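Local atomic coordinates of Na Glutathione S-transferase 1 (Necator americanus, PDB entry 2ON7), a protein that probably conjugates glutathione to electrophilic compounds, working as a dimer of two identical subunits. Residues V2-T7 / A25-E30; A78-F83 / V149-T154. All coordinates share one frame; numbering follows the deposited sequence.

Contact 1: V2-T7 / A25-E30; sequences VHYKLT and ADQEFE
Tyr4 and Glu30 meet through the backbone: Glu30 N donates to Tyr4 O at 2.9 Å, and Leu6 N answers by donating to Glu30 O at 2.8 Å. Both bonds are nearly straight, and they flank a parallel bridge between Lys5 and Glu30. This is where the beta-alpha-beta crossover of the thioredoxin-fold N-terminal domain closes: strand 4-9 leads into helix 16-25, a Schellman motif ends that helix at Asp26, and the chain returns to start the edge strand 30-34 alongside the first. The phenol ring of Tyr4 crosses the side chain of Gln27 at about a right angle, its CD2 coming to 3.7 Å from Gln27 CG, with the ring and amide planes 61° apart. Val2 CG1 packs over one face of the same ring, offset toward its rim, while Phe22, Leu71 and Phe75 from helices 16-25 and 64-75 and Val56 of strand 53-56 also pack against Tyr4. Phe29 sets its CB 3.8 Å from Tyr4 CB. Its chi1 of 65° puts CG between the backbone N and the carbonyl carbon, and from there the ring's CD1 meets Leu6 CB at 4.2 Å; the ring also stacks on Phe22. Lys5 and Glu30 project from the other face of the sheet, side by side and pointing the same way. Glu30 is extended throughout, its CG anti to the backbone N (chi1 -171°), and OE2 of the carboxylate lies beside the lysine's methylenes, nearest CD. The approach is through carbon: Glu30 OE2 lies 3.3 Å from Lys5 CD, whereas Lys5 NZ stays 4.3 Å from that oxygen, too far for a salt bridge.

Contact 2: A78-F83 / V149-T154; sequences AGKSTF and VGDSLT
The backbones of Ala78-Lys80 and Asp151-Thr154 run roughly antiparallel, 152° apart, and come nearest where the CA atoms of Ala78 and Thr154 are 5.3 Å apart, with no hydrogen bond between them. Thr154 reaches over with its methyl: CG2 sits 4.0 Å from Gly79 N and 4.3 Å from Ala78 C, so a branched side chain packs on the peptide link between these two residues. Gly79 has a positive phi of 125°, a backbone shape that by itself calls for glycine. Farther along, the bent chain of Lys80 arches over the Ser152 hydroxyl from one side. The packing is loose: Lys80 CE and Lys80 NZ both lie 4.0 Å from Ser152 OG, and the ammonium makes no hydrogen bond to it. Asp151 lies beyond: its OD2 is 4.4 Å from Lys80 NZ, longer than a salt bridge, so any attraction is probably modest. The contact joins the interdomain linker to a loop by light packing at the outer end of the helical domain. Ser81 is the N-cap of helix 82-109, its OG accepting from Asp84 N. Thr154 immediately precedes helix 155-168, and its N bonds to Asp157 OD1, consistent with the aspartate half of the Ser/Thr-X-X-Asp capping box of GST C-terminal domains. Thr154 and Val149 pack on Val88 of helix 82-109, Ala78 touches helix 64-75, and Phe83 makes a cation-pi contact with Lys59 of the second subunit.

Both segments of contact 1 precede those of contact 2 in the chain; their centres are 23 Å apart, and about 9 Å separates their nearest atoms. Contact 1 belongs to the sheet of the thioredoxin-like N-terminal domain, while contact 2 packs the segment entering the first long helix, 82-109, lightly against the loop before helix 155-168 in the C-terminal domain. Helix 64-75 is a common neighbour: Tyr4 and Gln27 pack on it from contact 1, Ala78 from contact 2. One contact thus builds the sheet edge within the first domain, and the other lies where the chain passes into the second, near the dimer partner.

Contact 1: V2-T7 / A25-E30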
loop_
_atom_site.group_PDB
_atom_site.type_symbol
_atom_site.label_atom_id
_atom_site.label_comp_id
_atom_site.label_asym_id
_atom_site.label_seq_id
_atom_site.Cartn_x
_atom_site.Cartn_y
_atom_site.Cartn_z
ATOM N N VAL A 2 17.982 12.851 15.983
ATOM C CA VAL A 2 17.841 11.767 15.027
ATOM C C VAL A 2 18.571 12.102 13.738
ATOM O O VAL A 2 18.406 13.207 13.205
ATOM C CB VAL A 2 16.350 11.442 14.707
ATOM C CG1 VAL A 2 16.248 10.233 13.758
ATOM C CG2 VAL A 2 15.561 11.200 16.005
ATOM N N HIS A 3 19.397 11.147 13.296
ATOM C CA HIS A 3 19.985 11.080 11.963
ATOM C C HIS A 3 19.139 10.343 10.954
ATOM O O HIS A 3 18.842 9.156 11.121
ATOM C CB HIS A 3 21.305 10.338 12.013
ATOM C CG HIS A 3 22.480 11.230 12.188
ATOM N ND1 HIS A 3 23.200 11.288 13.364
ATOM C CD2 HIS A 3 23.059 12.107 11.342
ATOM C CE1 HIS A 3 24.171 12.174 13.238
ATOM N NE2 HIS A 3 24.113 12.680 12.018
ATOM N N TYR A 4 18.786 11.046 9.883
ATOM C CA TYR A 4 18.030 10.494 8.750
ATOM C C TYR A 4 18.863 10.406 7.485
ATOM O O TYR A 4 19.596 11.330 7.097
ATOM C CB TYR A 4 16.822 11.354 8.448
ATOM C CG TYR A 4 15.819 11.390 9.567
ATOM C CD1 TYR A 4 14.918 10.346 9.778
ATOM C CD2 TYR A 4 15.784 12.475 10.432
ATOM C CE1 TYR A 4 13.999 10.415 10.835
ATOM C CE2 TYR A 4 14.895 12.552 11.449
ATOM C CZ TYR A 4 14.014 11.536 11.664
ATOM O OH TYR A 4 13.162 11.703 12.718
ATOM N N LYS A 5 18.729 9.283 6.814
ATOM C CA LYS A 5 19.362 9.121 5.511
ATOM C C LYS A 5 18.345 8.502 4.562
ATOM O O LYS A 5 17.749 7.502 4.900
ATOM C CB LYS A 5 20.589 8.215 5.650
ATOM C CG LYS A 5 21.092 7.626 4.377
ATOM C CD LYS A 5 22.456 7.056 4.663
ATOM C CE LYS A 5 22.762 5.776 3.925
ATOM N NZ LYS A 5 24.253 5.684 3.781
ATOM N N LEU A 6 18.149 9.088 3.391
ATOM C CA LEU A 6 17.267 8.492 2.372
ATOM C C LEU A 6 18.093 8.165 1.151
ATOM O O LEU A 6 18.754 9.037 0.564
ATOM C CB LEU A 6 16.111 9.447 1.984
ATOM C CG LEU A 6 15.078 9.043 0.929
ATOM C CD1 LEU A 6 14.035 8.027 1.487
ATOM C CD2 LEU A 6 14.424 10.292 0.322
ATOM N N THR A 7 18.029 6.901 0.779
ATOM C CA THR A 7 18.807 6.331 -0.291
ATOM C C THR A 7 17.835 6.010 -1.390
ATOM O O THR A 7 16.831 5.286 -1.176
ATOM C CB THR A 7 19.474 5.043 0.181
ATOM O OG1 THR A 7 20.167 5.297 1.402
ATOM C CG2 THR A 7 20.409 4.529 -0.828
ATOM N N ALA A 25 9.359 19.933 7.322
ATOM C CA ALA A 25 9.624 19.857 8.732
ATOM C C ALA A 25 10.937 20.548 9.080
ATOM O O ALA A 25 11.309 20.633 10.237
ATOM C CB ALA A 25 9.631 18.384 9.164
ATOM N N ASP A 26 11.649 21.017 8.063
ATOM C CA ASP A 26 12.951 21.685 8.243
ATOM C C ASP A 26 13.953 20.669 8.801
ATOM O O ASP A 26 14.786 20.990 9.643
ATOM C CB ASP A 26 12.809 22.899 9.183
ATOM C CG ASP A 26 13.443 24.175 8.629
ATOM O OD1 ASP A 26 14.515 24.613 9.132
ATOM O OD2 ASP A 26 12.849 24.776 7.700
ATOM N N GLN A 27 13.851 19.439 8.332
ATOM C CA GLN A 27 14.637 18.331 8.841
ATOM C C GLN A 27 15.744 18.001 7.866
ATOM O O GLN A 27 15.502 17.521 6.778
ATOM C CB GLN A 27 13.747 17.076 9.050
ATOM C CG GLN A 27 14.451 15.885 9.699
ATOM C CD GLN A 27 15.020 16.174 11.098
ATOM O OE1 GLN A 27 16.202 16.060 11.323
ATOM N NE2 GLN A 27 14.174 16.542 12.022
ATOM N N GLU A 28 16.955 18.284 8.286
ATOM C CA GLU A 28 18.164 17.824 7.655
ATOM C C GLU A 28 18.134 16.322 7.492
ATOM O O GLU A 28 17.744 15.597 8.393
ATOM C CB GLU A 28 19.378 18.183 8.543
ATOM C CG GLU A 28 20.739 17.621 8.042
ATOM C CD GLU A 28 21.330 18.444 6.861
ATOM O OE1 GLU A 28 21.372 17.913 5.711
ATOM O OE2 GLU A 28 21.745 19.617 7.092
ATOM N N PHE A 29 18.574 15.879 6.325
ATOM C CA PHE A 29 18.798 14.499 6.069
ATOM C C PHE A 29 19.896 14.382 5.040
ATOM O O PHE A 29 20.185 15.328 4.317
ATOM C CB PHE A 29 17.518 13.788 5.596
ATOM C CG PHE A 29 16.991 14.273 4.267
ATOM C CD1 PHE A 29 16.964 13.421 3.162
ATOM C CD2 PHE A 29 16.444 15.554 4.139
ATOM C CE1 PHE A 29 16.464 13.889 1.935
ATOM C CE2 PHE A 29 15.942 16.006 2.925
ATOM C CZ PHE A 29 15.958 15.191 1.828
ATOM N N GLU A 30 20.493 13.194 5.000
ATOM C CA GLU A 30 21.436 12.833 3.966
ATOM C C GLU A 30 20.572 12.286 2.784
ATOM O O GLU A 30 19.841 11.313 2.930
ATOM C CB GLU A 30 22.447 11.821 4.527
ATOM C CG GLU A 30 23.620 11.525 3.603
ATOM C CD GLU A 30 24.554 10.424 4.106
ATOM O OE1 GLU A 30 25.574 10.203 3.408
ATOM O OE2 GLU A 30 24.300 9.790 5.170
#

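Contact 2: A78-F83 / V149-T154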
loop_
_atom_site.group_PDB
_atom_site.type_symbol
_atom_site.label_atom_id
_atom_site.label_comp_id
_atom_site.label_asym_id
_atom_site.label_seq_id
_atom_site.Cartn_x
_atom_site.Cartn_y
_atom_site.Cartn_z
ATOM N N ALA A 78 0.429 13.312 9.139
ATOM C CA ALA A 78 -0.211 12.014 8.936
ATOM C C ALA A 78 -1.732 12.100 9.000
ATOM O O ALA A 78 -2.429 11.203 8.500
ATOM C CB ALA A 78 0.306 10.962 9.958
ATOM N N GLY A 79 -2.241 13.169 9.606
ATOM C CA GLY A 79 -3.656 13.223 10.000
ATOM C C GLY A 79 -3.762 13.540 11.483
ATOM O O GLY A 79 -2.829 13.300 12.266
ATOM N N LYS A 80 -4.906 14.106 11.857
ATOM C CA LYS A 80 -5.105 14.674 13.187
ATOM C C LYS A 80 -5.736 13.678 14.163
ATOM O O LYS A 80 -5.894 13.963 15.367
ATOM C CB LYS A 80 -5.939 15.955 13.088
ATOM C CG LYS A 80 -5.225 17.132 12.414
ATOM C CD LYS A 80 -4.221 17.859 13.333
ATOM C CE LYS A 80 -3.840 19.280 12.803
ATOM N NZ LYS A 80 -4.995 20.210 12.553
ATOM N N SER A 81 -6.099 12.515 13.628
ATOM C CA SER A 81 -6.656 11.429 14.422
ATOM C C SER A 81 -6.297 10.186 13.670
ATOM O O SER A 81 -5.998 10.254 12.477
ATOM C CB SER A 81 -8.178 11.527 14.497
ATOM O OG SER A 81 -8.741 11.216 13.224
ATOM N N THR A 82 -6.343 9.055 14.363
ATOM C CA THR A 82 -6.008 7.744 13.787
ATOM C C THR A 82 -6.914 7.349 12.625
ATOM O O THR A 82 -6.482 6.620 11.723
ATOM C CB THR A 82 -6.115 6.646 14.845
ATOM O OG1 THR A 82 -7.345 6.837 15.555
ATOM C CG2 THR A 82 -4.982 6.762 15.810
ATOM N N PHE A 83 -8.178 7.778 12.703
ATOM C CA PHE A 83 -9.123 7.626 11.610
ATOM C C PHE A 83 -8.746 8.473 10.396
ATOM O O PHE A 83 -8.707 7.953 9.288
ATOM C CB PHE A 83 -10.586 7.861 12.031
ATOM C CG PHE A 83 -11.576 7.366 11.007
ATOM C CD1 PHE A 83 -11.875 6.004 10.915
ATOM C CD2 PHE A 83 -12.164 8.249 10.098
ATOM C CE1 PHE A 83 -12.767 5.520 9.941
ATOM C CE2 PHE A 83 -13.059 7.794 9.116
ATOM C CZ PHE A 83 -13.376 6.421 9.043
ATOM N N VAL A 149 -7.679 15.432 3.011
ATOM C CA VAL A 149 -8.332 15.003 4.271
ATOM C C VAL A 149 -8.167 16.033 5.369
ATOM O O VAL A 149 -7.071 16.539 5.582
ATOM C CB VAL A 149 -7.988 13.501 4.717
ATOM C CG1 VAL A 149 -6.822 12.934 3.977
ATOM C CG2 VAL A 149 -7.854 13.326 6.227
ATOM N N GLY A 150 -9.269 16.387 6.024
ATOM C CA GLY A 150 -9.215 17.381 7.091
ATOM C C GLY A 150 -9.032 18.768 6.520
ATOM O O GLY A 150 -9.493 19.066 5.399
ATOM N N ASP A 151 -8.345 19.629 7.259
ATOM C CA ASP A 151 -8.138 20.989 6.778
ATOM C C ASP A 151 -6.697 21.398 6.980
ATOM O O ASP A 151 -6.387 22.590 7.184
ATOM C CB ASP A 151 -9.062 21.965 7.519
ATOM C CG ASP A 151 -8.948 21.839 9.040
ATOM O OD1 ASP A 151 -9.633 22.623 9.713
ATOM O OD2 ASP A 151 -8.190 20.959 9.554
ATOM N N SER A 152 -5.827 20.405 6.934
ATOM C CA SER A 152 -4.414 20.618 7.062
ATOM C C SER A 152 -3.690 19.681 6.083
ATOM O O SER A 152 -4.246 18.631 5.689
ATOM C CB SER A 152 -3.987 20.352 8.510
ATOM O OG SER A 152 -4.147 18.983 8.825
ATOM N N LEU A 153 -2.469 20.059 5.693
ATOM C CA LEU A 153 -1.608 19.230 4.848
ATOM C C LEU A 153 -1.380 17.862 5.496
ATOM O O LEU A 153 -1.108 17.770 6.692
ATOM C CB LEU A 153 -0.245 19.951 4.607
ATOM C CG LEU A 153 0.943 19.401 3.773
ATOM C CD1 LEU A 153 1.494 18.086 4.310
ATOM C CD2 LEU A 153 0.596 19.182 2.273
ATOM N N THR A 154 -1.514 16.810 4.701
ATOM C CA THR A 154 -1.049 15.478 5.055
ATOM C C THR A 154 -0.191 14.989 3.895
ATOM O O THR A 154 -0.211 15.599 2.822
ATOM C CB THR A 154 -2.219 14.475 5.259
ATOM O OG1 THR A 154 -2.823 14.192 3.995
ATOM C CG2 THR A 154 -3.281 15.008 6.229
#